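Local atomic coordinates of putative cytosine/guanine deaminase (Unidentified, PDB entry 2PAJ), a protein that catalyses the zinc-dependent hydrolytic deamination of 2-amino-4-hydroxypteridines such as isoxanthopterin to 2,4-dihydroxypteridines, releasing ammonium. Residues A[350-353]-A[354-358]; A[383-386]-A[387-391]. All blocks are in the same frame, centred on the assembly; numbering follows the deposited sequence.

Contact 1: residues A[350-353]-A[354-358]; sequences VHMT and WLAQR
With CG of His351 swung opposite its own amide nitrogen (chi1 -172°) and Leu355 instead placing CG beside its nitrogen (chi1 -73°), the two side chains converge one helical turn apart. The outcome is a CH-pi contact: CD1 of Leu355 sits over one face of the imidazole, 4.2 Å from the ring centroid, displaced toward the rim on the NE2 side. A flat ring suits this place because it offers a face to the methyl while NE2 makes a weak hydrogen bond to the carbonyl of Ala436. Next to it, the Met352 CE methyl reaches CB of Ala356 at 4.2 Å, an approach that the small alanine suits, and the flexible thioether also touches Pro308 and Gln309.

All of this is i to i+4 packing on helix 346-359 of the amidohydrolase barrel domain, with regular backbone bonds beneath, such as Trp354 N to Val350 O at 3.0 Å. Thr353 is buried, and its hydroxyl is satisfied within the helix by a hydrogen bond to the carbonyl of Glu349. Gln357 sets its CG alongside the preceding turn, and its aliphatic part lies against Trp389.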
# COMPACT_ATOMS: atom_id res chain seq x y z
N VAL A 350 0.06 -5.34 -9.99
CA VAL A 350 -0.06 -6.78 -9.86
C VAL A 350 0.11 -7.45 -11.23
O VAL A 350 0.67 -8.54 -11.35
CB VAL A 350 -1.42 -7.10 -9.20
CG1 VAL A 350 -1.94 -8.44 -9.63
CG2 VAL A 350 -1.25 -7.05 -7.70
N HIS A 351 -0.36 -6.78 -12.27
CA HIS A 351 -0.26 -7.30 -13.63
C HIS A 351 1.20 -7.36 -14.07
O HIS A 351 1.63 -8.34 -14.68
CB HIS A 351 -1.03 -6.39 -14.57
CG HIS A 351 -1.14 -6.94 -15.96
ND1 HIS A 351 -1.16 -6.13 -17.08
CD2 HIS A 351 -1.28 -8.20 -16.41
CE1 HIS A 351 -1.31 -6.87 -18.15
NE2 HIS A 351 -1.39 -8.14 -17.78
N MET A 352 1.93 -6.31 -13.76
CA MET A 352 3.34 -6.22 -14.11
C MET A 352 4.16 -7.23 -13.30
O MET A 352 5.13 -7.80 -13.80
CB MET A 352 3.85 -4.80 -13.84
CG MET A 352 5.30 -4.54 -14.24
SD MET A 352 5.61 -4.54 -16.01
CE MET A 352 6.42 -6.11 -16.22
N THR A 353 3.75 -7.44 -12.05
CA THR A 353 4.42 -8.37 -11.16
C THR A 353 4.32 -9.78 -11.72
O THR A 353 5.31 -10.50 -11.81
CB THR A 353 3.78 -8.35 -9.78
OG1 THR A 353 3.65 -6.99 -9.34
CG2 THR A 353 4.63 -9.11 -8.78
N TRP A 354 3.11 -10.17 -12.08
CA TRP A 354 2.87 -11.49 -12.63
C TRP A 354 3.63 -11.72 -13.94
O TRP A 354 4.27 -12.75 -14.11
CB TRP A 354 1.38 -11.70 -12.86
CG TRP A 354 1.04 -13.05 -13.43
CD1 TRP A 354 1.25 -14.28 -12.85
CD2 TRP A 354 0.40 -13.30 -14.68
NE1 TRP A 354 0.79 -15.27 -13.67
CE2 TRP A 354 0.26 -14.70 -14.80
CE3 TRP A 354 -0.05 -12.48 -15.72
CZ2 TRP A 354 -0.33 -15.31 -15.92
CZ3 TRP A 354 -0.63 -13.07 -16.82
CH2 TRP A 354 -0.77 -14.48 -16.92
N LEU A 355 3.54 -10.76 -14.86
CA LEU A 355 4.23 -10.89 -16.15
C LEU A 355 5.72 -11.06 -15.98
O LEU A 355 6.33 -11.89 -16.64
CB LEU A 355 3.95 -9.68 -17.04
CG LEU A 355 2.55 -9.59 -17.66
CD1 LEU A 355 2.47 -8.37 -18.56
CD2 LEU A 355 2.26 -10.84 -18.46
N ALA A 356 6.31 -10.26 -15.10
CA ALA A 356 7.74 -10.33 -14.84
C ALA A 356 8.11 -11.68 -14.23
O ALA A 356 9.21 -12.19 -14.46
CB ALA A 356 8.15 -9.21 -13.93
N GLN A 357 7.20 -12.26 -13.45
CA GLN A 357 7.45 -13.56 -12.83
C GLN A 357 7.27 -14.70 -13.85
O GLN A 357 7.75 -15.82 -13.64
CB GLN A 357 6.53 -13.77 -11.63
CG GLN A 357 6.73 -12.77 -10.50
CD GLN A 357 8.20 -12.41 -10.26
OE1 GLN A 357 9.05 -13.30 -10.09
NE2 GLN A 357 8.51 -11.11 -10.24
N ARG A 358 6.57 -14.41 -14.95
CA ARG A 358 6.37 -15.41 -16.00
C ARG A 358 7.59 -15.37 -16.91
O ARG A 358 7.94 -16.37 -17.55
CB ARG A 358 5.14 -15.10 -16.85
CG ARG A 358 3.81 -15.20 -16.14
CD ARG A 358 2.70 -15.34 -17.18
NE ARG A 358 2.87 -14.42 -18.32
CZ ARG A 358 2.08 -14.41 -19.39
NH1 ARG A 358 1.05 -15.25 -19.49
NH2 ARG A 358 2.31 -13.55 -20.38

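Contact 2: residues A[383-386]-A[387-391]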
# COMPACT_ATOMS: atom_id res chain seq x y z
N ILE A 383 -0.75 -17.11 -10.24
CA ILE A 383 -1.58 -15.94 -9.97
C ILE A 383 -1.82 -15.87 -8.47
O ILE A 383 -1.84 -14.79 -7.90
CB ILE A 383 -2.95 -16.04 -10.71
CG1 ILE A 383 -2.78 -15.79 -12.21
CG2 ILE A 383 -3.95 -15.04 -10.12
CD1 ILE A 383 -2.27 -16.99 -12.97
N ALA A 384 -1.99 -17.03 -7.83
CA ALA A 384 -2.22 -17.11 -6.39
C ALA A 384 -0.98 -16.60 -5.68
O ALA A 384 -1.05 -15.90 -4.68
CB ALA A 384 -2.51 -18.54 -5.98
N GLU A 385 0.16 -16.99 -6.23
CA GLU A 385 1.46 -16.61 -5.72
C GLU A 385 1.51 -15.10 -5.58
O GLU A 385 1.90 -14.56 -4.55
CB GLU A 385 2.50 -17.09 -6.72
CG GLU A 385 3.71 -17.75 -6.15
CD GLU A 385 4.71 -16.74 -5.68
OE1 GLU A 385 5.90 -17.10 -5.53
OE2 GLU A 385 4.29 -15.59 -5.45
N VAL A 386 1.11 -14.42 -6.64
CA VAL A 386 1.10 -12.96 -6.68
C VAL A 386 -0.03 -12.34 -5.86
O VAL A 386 0.14 -11.29 -5.25
CB VAL A 386 1.01 -12.49 -8.14
CG1 VAL A 386 0.99 -10.98 -8.22
CG2 VAL A 386 2.18 -13.07 -8.92
N ILE A 387 -1.19 -12.99 -5.86
CA ILE A 387 -2.32 -12.47 -5.10
C ILE A 387 -1.95 -12.46 -3.63
O ILE A 387 -2.42 -11.63 -2.86
CB ILE A 387 -3.60 -13.34 -5.31
CG1 ILE A 387 -4.12 -13.16 -6.74
CG2 ILE A 387 -4.68 -12.93 -4.33
CD1 ILE A 387 -5.31 -14.05 -7.07
N HIS A 388 -1.09 -13.39 -3.24
CA HIS A 388 -0.66 -13.48 -1.86
C HIS A 388 0.18 -12.25 -1.53
O HIS A 388 -0.05 -11.59 -0.52
CB HIS A 388 0.19 -14.73 -1.63
CG HIS A 388 0.52 -14.96 -0.19
ND1 HIS A 388 1.81 -15.13 0.26
CD2 HIS A 388 -0.28 -15.01 0.90
CE1 HIS A 388 1.79 -15.27 1.57
NE2 HIS A 388 0.54 -15.20 1.98
N TRP A 389 1.15 -11.97 -2.39
CA TRP A 389 2.04 -10.83 -2.21
C TRP A 389 1.27 -9.53 -2.10
O TRP A 389 1.59 -8.68 -1.27
CB TRP A 389 3.01 -10.74 -3.39
CG TRP A 389 3.99 -11.85 -3.44
CD1 TRP A 389 4.33 -12.70 -2.42
CD2 TRP A 389 4.87 -12.18 -4.53
NE1 TRP A 389 5.36 -13.52 -2.79
CE2 TRP A 389 5.72 -13.23 -4.08
CE3 TRP A 389 5.03 -11.68 -5.83
CZ2 TRP A 389 6.71 -13.80 -4.90
CZ3 TRP A 389 6.01 -12.24 -6.64
CH2 TRP A 389 6.85 -13.29 -6.17
N GLY A 390 0.24 -9.38 -2.93
CA GLY A 390 -0.56 -8.17 -2.95
C GLY A 390 -1.61 -8.02 -1.88
O GLY A 390 -2.23 -6.96 -1.75
N THR A 391 -1.81 -9.08 -1.10
CA THR A 391 -2.81 -9.05 -0.04
C THR A 391 -2.23 -9.44 1.32
O THR A 391 -1.63 -8.62 1.99
CB THR A 391 -4.03 -9.97 -0.38
OG1 THR A 391 -3.59 -11.32 -0.54
CG2 THR A 391 -4.69 -9.52 -1.69
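The first turns of helix 383-398 form this contact, in which Glu385 meets Trp389 and Ile383 meets Ile387, each pair one turn apart. The Glu385 chain bends at its second torsion (chi2 -81°), turning the carboxylate onto the face of the indole of the following turn. OE2 comes down on one face of the ring, lying 3.1 Å from CZ2 of Trp389, toward the rim rather than the middle. The carboxylate plane stands almost upright on the indole, 89° from it. An anion over a pi face is not expected to be favourable in itself, so the position probably owes much to Arg322, which forms a salt bridge to OE1 and also touches Trp389. A long acidic chain suits the place because it can pass over the ring and still meet the arginine.

Within the TIM-barrel fold of the amidohydrolases, this helix packs against strand 67-73 and helix 346-359. Ile387 is buried against Tyr69 of the strand, and its CD1 lies 3.5 Å from CG2 of Ile383, two branched chains crossing at an angle. Ile383 and Val386 meet Trp354 and Val350 of the neighbouring helix, while the broad indole of Trp389 also reaches Val331 and Ile333 of strand 331-333.

Along the backbone, Ile387 N binds Ile383 O at 2.8 Å, whereas the bond from Trp389 N to Glu385 O is weak at 3.5 Å. Gly390 lies within a wider, pi-type turn at 389-391; without a side chain it suits this buried place, where its backbone is hydrogen-bonded to Val73. The Thr391 hydroxyl, between its backbone N and carbonyl carbon (chi1 60°), donates from OG1 to Ile387 O at 2.6 Å, giving this buried polar group a partner inside the helix.

How the contacts relate
Contacts 1 and 2 lie on successive helices, 346-359 and 383-398, which pack against each other with the contact centres about 10 Å apart. Trp354 NE1 approaches Ile383 CD1 at 3.6 Å, and Thr353 CG2 lies 3.9 Å from Trp389 CE3, so side chains of the two helices pack together along a largely apolar interface. Contact 1 has its distinctive pairs on a partly exposed side of its helix and relies on weak methyl contacts. Contact 2 lies somewhat nearer the chain centre and has more buried residues; it combines aliphatic packing with a carboxylate tied to Arg322, and it reaches the barrel strands. Both are structural, clear of the zinc ligands.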